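PDB 3HKM: exosome complex exonuclease RRP46 homolog from Oryza sativa Japonica Group, which probably serves as an exosome component, binds double-stranded DNA and single-stranded RNA, and shows hydrolytic DNase and phosphorolytic RNase activity in vitro. Local coordinates for residues G74-E77 with K78-E81; Y208-C211 with I212-G215; S223-M226 with R227-Q231. All blocks are in the same frame, centred on the assembly; numbering follows the deposited sequence.

Interaction 1: residues G74-E77 with K78-E81; sequences GKQE and KEYE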
loop_
_atom_site.group_PDB
_atom_site.type_symbol
_atom_site.label_atom_id
_atom_site.label_comp_id
_atom_site.label_asym_id
_atom_site.label_seq_id
_atom_site.Cartn_x
_atom_site.Cartn_y
_atom_site.Cartn_z
ATOM N N GLY A 74 13.129 -11.312 3.674
ATOM C CA GLY A 74 12.851 -12.674 3.258
ATOM C C GLY A 74 12.166 -12.738 1.907
ATOM O O GLY A 74 11.962 -11.716 1.249
ATOM N N LYS A 75 11.803 -13.946 1.491
ATOM C CA LYS A 75 11.215 -14.141 0.171
ATOM C C LYS A 75 9.838 -13.488 0.052
ATOM O O LYS A 75 9.423 -13.091 -1.040
ATOM C CB LYS A 75 11.118 -15.629 -0.159
ATOM C CG LYS A 75 9.971 -16.344 0.536
ATOM C CD LYS A 75 9.655 -17.664 -0.163
ATOM C CE LYS A 75 9.335 -17.437 -1.623
ATOM N NZ LYS A 75 8.232 -16.450 -1.771
ATOM N N GLN A 76 9.133 -13.381 1.174
ATOM C CA GLN A 76 7.826 -12.731 1.175
ATOM C C GLN A 76 7.913 -11.200 1.136
ATOM O O GLN A 76 7.272 -10.571 0.304
ATOM C CB GLN A 76 6.965 -13.200 2.351
ATOM C CG GLN A 76 5.949 -12.164 2.789
ATOM C CD GLN A 76 4.646 -12.761 3.269
ATOM O OE1 GLN A 76 4.149 -13.732 2.703
ATOM N NE2 GLN A 76 4.066 -12.158 4.302
ATOM N N GLU A 77 8.708 -10.599 2.015
ATOM C CA GLU A 77 8.789 -9.139 2.055
ATOM C C GLU A 77 9.544 -8.568 0.867
ATOM O O GLU A 77 9.588 -7.350 0.699
ATOM C CB GLU A 77 9.447 -8.627 3.341
ATOM C CG GLU A 77 9.111 -9.390 4.602
ATOM C CD GLU A 77 10.196 -10.385 4.970
ATOM O OE1 GLU A 77 10.263 -11.469 4.336
ATOM O OE2 GLU A 77 10.978 -10.075 5.896
ATOM N N LYS A 78 10.156 -9.435 0.062
ATOM C CA LYS A 78 10.891 -8.974 -1.116
ATOM C C LYS A 78 10.033 -9.078 -2.376
ATOM O O LYS A 78 10.355 -8.499 -3.414
ATOM C CB LYS A 78 12.242 -9.696 -1.280
ATOM C CG LYS A 78 12.196 -10.942 -2.136
ATOM C CD LYS A 78 13.562 -11.278 -2.725
ATOM C CE LYS A 78 14.322 -12.315 -1.899
ATOM N NZ LYS A 78 14.902 -11.745 -0.653
ATOM N N GLU A 79 8.927 -9.805 -2.284
ATOM C CA GLU A 79 7.944 -9.767 -3.351
ATOM C C GLU A 79 7.036 -8.576 -3.076
ATOM O O GLU A 79 6.524 -7.939 -3.996
ATOM C CB GLU A 79 7.148 -11.067 -3.415
ATOM C CG GLU A 79 6.238 -11.296 -2.231
ATOM C CD GLU A 79 5.777 -12.731 -2.131
ATOM O OE1 GLU A 79 4.705 -12.974 -1.519
ATOM O OE2 GLU A 79 6.494 -13.609 -2.670
ATOM N N TYR A 80 6.853 -8.274 -1.794
ATOM C CA TYR A 80 6.113 -7.088 -1.392
ATOM C C TYR A 80 6.840 -5.849 -1.888
ATOM O O TYR A 80 6.218 -4.909 -2.384
ATOM C CB TYR A 80 5.955 -7.027 0.130
ATOM C CG TYR A 80 4.930 -7.990 0.686
ATOM C CD1 TYR A 80 4.092 -8.712 -0.161
ATOM C CD2 TYR A 80 4.776 -8.156 2.061
ATOM C CE1 TYR A 80 3.146 -9.589 0.340
ATOM C CE2 TYR A 80 3.828 -9.025 2.572
ATOM C CZ TYR A 80 3.017 -9.738 1.706
ATOM O OH TYR A 80 2.074 -10.608 2.208
ATOM N N GLU A 81 8.163 -5.861 -1.744
ATOM C CA GLU A 81 9.016 -4.770 -2.205
ATOM C C GLU A 81 8.795 -4.555 -3.692
ATOM O O GLU A 81 8.718 -3.410 -4.161
ATOM C CB GLU A 81 10.489 -5.099 -1.938
ATOM C CG GLU A 81 11.482 -4.080 -2.479
ATOM C CD GLU A 81 12.935 -4.442 -2.169
ATOM O OE1 GLU A 81 13.675 -3.577 -1.653
ATOM O OE2 GLU A 81 13.334 -5.595 -2.426
HETATM O O HOH W 1 2.508 -14.204 0.752
#
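Q76 and Y80, four residues apart, meet where the loop after strand 61-67 enters helix 77-91, on the surface of this RNase PH domain. The apolar part of the contact is a CH-pi approach: Q76 CG rides over a face of the Y80 ring, 4.2 Å from its centroid. With CG of Q76 anti to the backbone N (chi1 153°) and the chain bent at chi2, the amide is carried on past the outer end of the ring, its plane turned 40° from the ring plane.

The charged part joins K75 to E79: K75 NZ and E79 OE2 form a salt bridge, rather long at 3.4 Å. The other oxygen of that carboxylate takes a weak bond from a water, which also donates to Q76 OE1 at 2.6 Å, so the lysine, glutamate and glutamine are linked along the exposed side of the turn.

Backbone bonds complete the helix start. E81 N donates to E77 O at 3.2 Å, whereas K78 N reaches G74 O only weakly. E81 also ties the turn to the neighbouring strand, accepting from W66 N through OE1. On the loop side a bend at chi2 turns the E77 carboxylate back to G74, where E77 OE1 accepts a weak bond from G74 N at 2.9 Å.

Interaction 2: residues Y208-C211 with I212-G215; sequences YFSC and IERG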
loop_
_atom_site.group_PDB
_atom_site.type_symbol
_atom_site.label_atom_id
_atom_site.label_comp_id
_atom_site.label_asym_id
_atom_site.label_seq_id
_atom_site.Cartn_x
_atom_site.Cartn_y
_atom_site.Cartn_z
ATOM N N TYR A 208 -13.396 -13.534 -6.811
ATOM C CA TYR A 208 -12.628 -12.377 -7.252
ATOM C C TYR A 208 -13.486 -11.128 -7.454
ATOM O O TYR A 208 -13.093 -10.038 -7.048
ATOM C CB TYR A 208 -11.863 -12.718 -8.535
ATOM C CG TYR A 208 -10.938 -11.627 -9.041
ATOM C CD1 TYR A 208 -9.967 -11.064 -8.215
ATOM C CD2 TYR A 208 -11.013 -11.181 -10.361
ATOM C CE1 TYR A 208 -9.110 -10.076 -8.683
ATOM C CE2 TYR A 208 -10.155 -10.190 -10.839
ATOM C CZ TYR A 208 -9.207 -9.643 -9.992
ATOM O OH TYR A 208 -8.353 -8.669 -10.465
ATOM N N PHE A 209 -14.647 -11.269 -8.089
ATOM C CA PHE A 209 -15.499 -10.096 -8.293
ATOM C C PHE A 209 -16.102 -9.570 -6.997
ATOM O O PHE A 209 -16.244 -8.359 -6.825
ATOM C CB PHE A 209 -16.624 -10.326 -9.305
ATOM C CG PHE A 209 -17.696 -9.260 -9.247
ATOM C CD1 PHE A 209 -17.402 -7.943 -9.601
ATOM C CD2 PHE A 209 -18.979 -9.559 -8.803
ATOM C CE1 PHE A 209 -18.376 -6.959 -9.534
ATOM C CE2 PHE A 209 -19.953 -8.581 -8.736
ATOM C CZ PHE A 209 -19.651 -7.282 -9.102
ATOM N N SER A 210 -16.481 -10.471 -6.098
ATOM C CA SER A 210 -16.995 -10.036 -4.808
ATOM C C SER A 210 -15.947 -9.172 -4.108
ATOM O O SER A 210 -16.269 -8.128 -3.544
ATOM C CB SER A 210 -17.392 -11.231 -3.939
ATOM O OG SER A 210 -17.984 -10.797 -2.723
ATOM N N CYS A 211 -14.690 -9.602 -4.172
ATOM C CA CYS A 211 -13.577 -8.867 -3.573
ATOM C C CYS A 211 -13.429 -7.458 -4.143
ATOM O O CYS A 211 -13.280 -6.493 -3.394
ATOM C CB CYS A 211 -12.266 -9.631 -3.757
ATOM S SG CYS A 211 -12.009 -11.026 -2.628
ATOM N N ILE A 212 -13.453 -7.343 -5.466
ATOM C CA ILE A 212 -13.327 -6.044 -6.111
ATOM C C ILE A 212 -14.566 -5.191 -5.866
ATOM O O ILE A 212 -14.459 -3.991 -5.614
ATOM C CB ILE A 212 -13.015 -6.164 -7.628
ATOM C CG1 ILE A 212 -14.137 -6.888 -8.363
ATOM C CG2 ILE A 212 -11.697 -6.893 -7.848
ATOM C CD1 ILE A 212 -13.716 -7.434 -9.719
ATOM N N GLU A 213 -15.736 -5.819 -5.932
ATOM C CA GLU A 213 -16.997 -5.157 -5.619
ATOM C C GLU A 213 -16.976 -4.602 -4.199
ATOM O O GLU A 213 -17.320 -3.445 -3.953
ATOM C CB GLU A 213 -18.154 -6.150 -5.738
ATOM C CG GLU A 213 -19.373 -5.762 -4.918
ATOM C CD GLU A 213 -20.103 -6.961 -4.330
ATOM O OE1 GLU A 213 -20.560 -7.837 -5.107
ATOM O OE2 GLU A 213 -20.228 -7.013 -3.085
ATOM N N ARG A 214 -16.578 -5.452 -3.263
ATOM C CA ARG A 214 -16.589 -5.101 -1.856
ATOM C C ARG A 214 -15.525 -4.046 -1.572
ATOM O O ARG A 214 -15.812 -3.008 -0.993
ATOM C CB ARG A 214 -16.347 -6.354 -1.013
ATOM C CG ARG A 214 -16.732 -6.223 0.447
ATOM C CD ARG A 214 -18.237 -6.307 0.603
ATOM N NE ARG A 214 -18.657 -6.138 1.990
ATOM C CZ ARG A 214 -18.791 -7.142 2.851
ATOM N NH1 ARG A 214 -18.527 -8.389 2.471
ATOM N NH2 ARG A 214 -19.189 -6.902 4.094
ATOM N N GLY A 215 -14.294 -4.324 -1.985
ATOM C CA GLY A 215 -13.191 -3.413 -1.744
ATOM C C GLY A 215 -13.466 -2.022 -2.269
ATOM O O GLY A 215 -13.265 -1.041 -1.571
#
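Side chains three and four residues apart, Y208 and F209 against I212 and E213, pack along helix 205-229 near its beginning, the last helix of the chain, with F209 and E213 as the exposed members. I212 joins the two rings, one branch to each. CG1 takes the crowded position between the backbone N and the carbonyl carbon (chi1 62°), which brings it 3.6 Å from F209 CD1 and also close against the F209 carbonyl oxygen. CG2 turns the other way and lies over a face of the Y208 ring, toward its rim, 4.2 Å from Y208 CE1.

F209 is met by both I212 and E213. I212 crosses it at about a right angle, while E213 sets its CB over one ring face, 4.1 Å from the centroid in a CH-pi contact. The carboxylate of E213 is steeply inclined to that ring, the two planes 79° apart, with E213 OE1 3.8 Å from F209 CE2.

Beneath these side chains run four consecutive i to i+4 alpha-helical bonds, from I212 N to Y208 O through G215 N to C211 O. C211 turns instead to the inner side, against C143, V145 and L169, and Y208 OH bonds to S197 OG. Such a division, with F209 and E213 toward solvent and C211 buried against the sheet, is that of an amphipathic alpha helix laid on an antiparallel sheet, here the four-stranded sheet of the RNase PH fold.

Interaction 3: residues S223-M226 with R227-Q231; sequences SDFM and RTTLQ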
loop_
_atom_site.group_PDB
_atom_site.type_symbol
_atom_site.label_atom_id
_atom_site.label_comp_id
_atom_site.label_asym_id
_atom_site.label_seq_id
_atom_site.Cartn_x
_atom_site.Cartn_y
_atom_site.Cartn_z
ATOM N N SER A 223 -9.541 6.934 0.877
ATOM C CA SER A 223 -9.214 8.125 0.087
ATOM C C SER A 223 -9.822 9.420 0.662
ATOM O O SER A 223 -9.232 10.490 0.524
ATOM C CB SER A 223 -9.565 7.933 -1.397
ATOM O OG SER A 223 -10.957 7.749 -1.588
ATOM N N ASP A 224 -10.982 9.321 1.311
ATOM C CA ASP A 224 -11.580 10.467 2.003
ATOM C C ASP A 224 -10.661 10.913 3.145
ATOM O O ASP A 224 -10.611 12.087 3.494
ATOM C CB ASP A 224 -12.964 10.123 2.581
ATOM C CG ASP A 224 -14.048 9.941 1.510
ATOM O OD1 ASP A 224 -13.808 10.231 0.315
ATOM O OD2 ASP A 224 -15.163 9.502 1.883
ATOM N N PHE A 225 -9.950 9.952 3.730
ATOM C CA PHE A 225 -8.951 10.202 4.769
ATOM C C PHE A 225 -7.736 10.927 4.170
ATOM O O PHE A 225 -7.295 11.970 4.681
ATOM C CB PHE A 225 -8.538 8.858 5.393
ATOM C CG PHE A 225 -7.550 8.968 6.534
ATOM C CD1 PHE A 225 -7.897 9.591 7.722
ATOM C CD2 PHE A 225 -6.293 8.396 6.430
ATOM C CE1 PHE A 225 -6.999 9.672 8.774
ATOM C CE2 PHE A 225 -5.386 8.473 7.479
ATOM C CZ PHE A 225 -5.740 9.118 8.652
ATOM N N MET A 226 -7.203 10.366 3.085
ATOM C CA MET A 226 -6.132 10.998 2.323
ATOM C C MET A 226 -6.511 12.394 1.821
ATOM O O MET A 226 -5.702 13.320 1.879
ATOM C CB MET A 226 -5.728 10.127 1.130
ATOM C CG MET A 226 -5.059 8.808 1.502
ATOM S SD MET A 226 -4.653 7.776 0.071
ATOM C CE MET A 226 -3.946 6.345 0.871
ATOM N N ARG A 227 -7.735 12.549 1.329
ATOM C CA ARG A 227 -8.136 13.813 0.710
ATOM C C ARG A 227 -8.489 14.935 1.698
ATOM O O ARG A 227 -8.395 16.121 1.373
ATOM C CB ARG A 227 -9.283 13.579 -0.275
ATOM C CG ARG A 227 -8.854 12.893 -1.571
ATOM C CD ARG A 227 -8.590 13.891 -2.691
ATOM N NE ARG A 227 -8.016 13.253 -3.874
ATOM C CZ ARG A 227 -8.630 12.301 -4.560
ATOM N NH1 ARG A 227 -9.827 11.889 -4.172
ATOM N NH2 ARG A 227 -8.055 11.756 -5.626
ATOM N N THR A 228 -8.894 14.572 2.904
ATOM C CA THR A 228 -9.267 15.587 3.878
ATOM C C THR A 228 -8.331 15.611 5.083
ATOM O O THR A 228 -7.426 16.435 5.154
ATOM C CB THR A 228 -10.726 15.415 4.342
ATOM O OG1 THR A 228 -11.598 15.596 3.220
ATOM C CG2 THR A 228 -11.065 16.443 5.400
ATOM N N THR A 229 -8.555 14.700 6.021
ATOM C CA THR A 229 -7.798 14.670 7.267
ATOM C C THR A 229 -6.293 14.865 7.063
ATOM O O THR A 229 -5.667 15.683 7.749
ATOM C CB THR A 229 -8.048 13.351 8.018
ATOM O OG1 THR A 229 -9.459 13.115 8.099
ATOM C CG2 THR A 229 -7.454 13.403 9.415
ATOM N N LEU A 230 -5.716 14.125 6.119
ATOM C CA LEU A 230 -4.264 14.146 5.922
ATOM C C LEU A 230 -3.750 15.400 5.206
ATOM O O LEU A 230 -2.605 15.427 4.741
ATOM C CB LEU A 230 -3.793 12.889 5.188
ATOM C CG LEU A 230 -3.931 11.569 5.947
ATOM C CD1 LEU A 230 -3.243 10.450 5.181
ATOM C CD2 LEU A 230 -3.361 11.679 7.353
ATOM N N GLN A 231 -4.585 16.435 5.125
ATOM C CA GLN A 231 -4.192 17.679 4.461
ATOM C C GLN A 231 -4.912 18.910 5.020
ATOM O O GLN A 231 -4.928 19.142 6.230
ATOM C CB GLN A 231 -4.426 17.576 2.950
ATOM C CG GLN A 231 -3.469 16.628 2.237
ATOM C CD GLN A 231 -3.137 17.095 0.833
ATOM O OE1 GLN A 231 -1.997 16.973 0.375
ATOM N NE2 GLN A 231 -4.131 17.652 0.144
#
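F225 meets T229 and L230 where helix 205-229 comes to its end, and its side chain traces the contact. CB points away from 227-231, but CG lies anti to the backbone N (chi1 -177°), beside the carbonyl carbon, and this brings the ring back along the helix. One side of the ring belongs to T229: F225 CD1 is 3.8 Å from T229 CB, and CE1 lies at the same range from T229 CG2. Across the ring, CD2 and CE2 pass over to L230, and F225 CE2 lies 3.7 Å from L230 CD1. CZ, at the tip, reaches L230 CD2 at 3.7 Å. L230 CG itself sits over the ring face, 4.1 Å from the centroid, a CH-pi contact.

The backbone widens at the same place. R227 N and T228 N make ordinary bonds to S223 O and D224 O, but F225 O skips T229 and accepts from L230 N at 3.0 Å, a wider pi-type turn with an N-H...O angle of 165°. Outside the two segments, the F225 ring meets F17 edge-to-face and also the W33 ring. M226 and L230 press on helix 115-130 and on W33 of strand 29-35, and M226 also touches V139, so the helix end packs against helix 115-130 and against strands of both sheets.

All three contacts are local, each within a turn or so of helix, yet their chemistry follows their place. Interaction 1 is wholly at the surface, with none of its residues buried, and relies on charges, a water and a glutamine methylene over a ring at a helix start. Interactions 2 and 3 share helix 205-229, their centres about 23 Å apart, and are partly buried; apolar and ring contacts dominate between their side chains. They differ in backbone: 208-215 keeps regular alpha bonding, whereas 223-231 widens into a pi-type turn as the helix ends. Interactions 1 and 3 lie on opposite sides of the chain's centre, about 29 Å apart between centres.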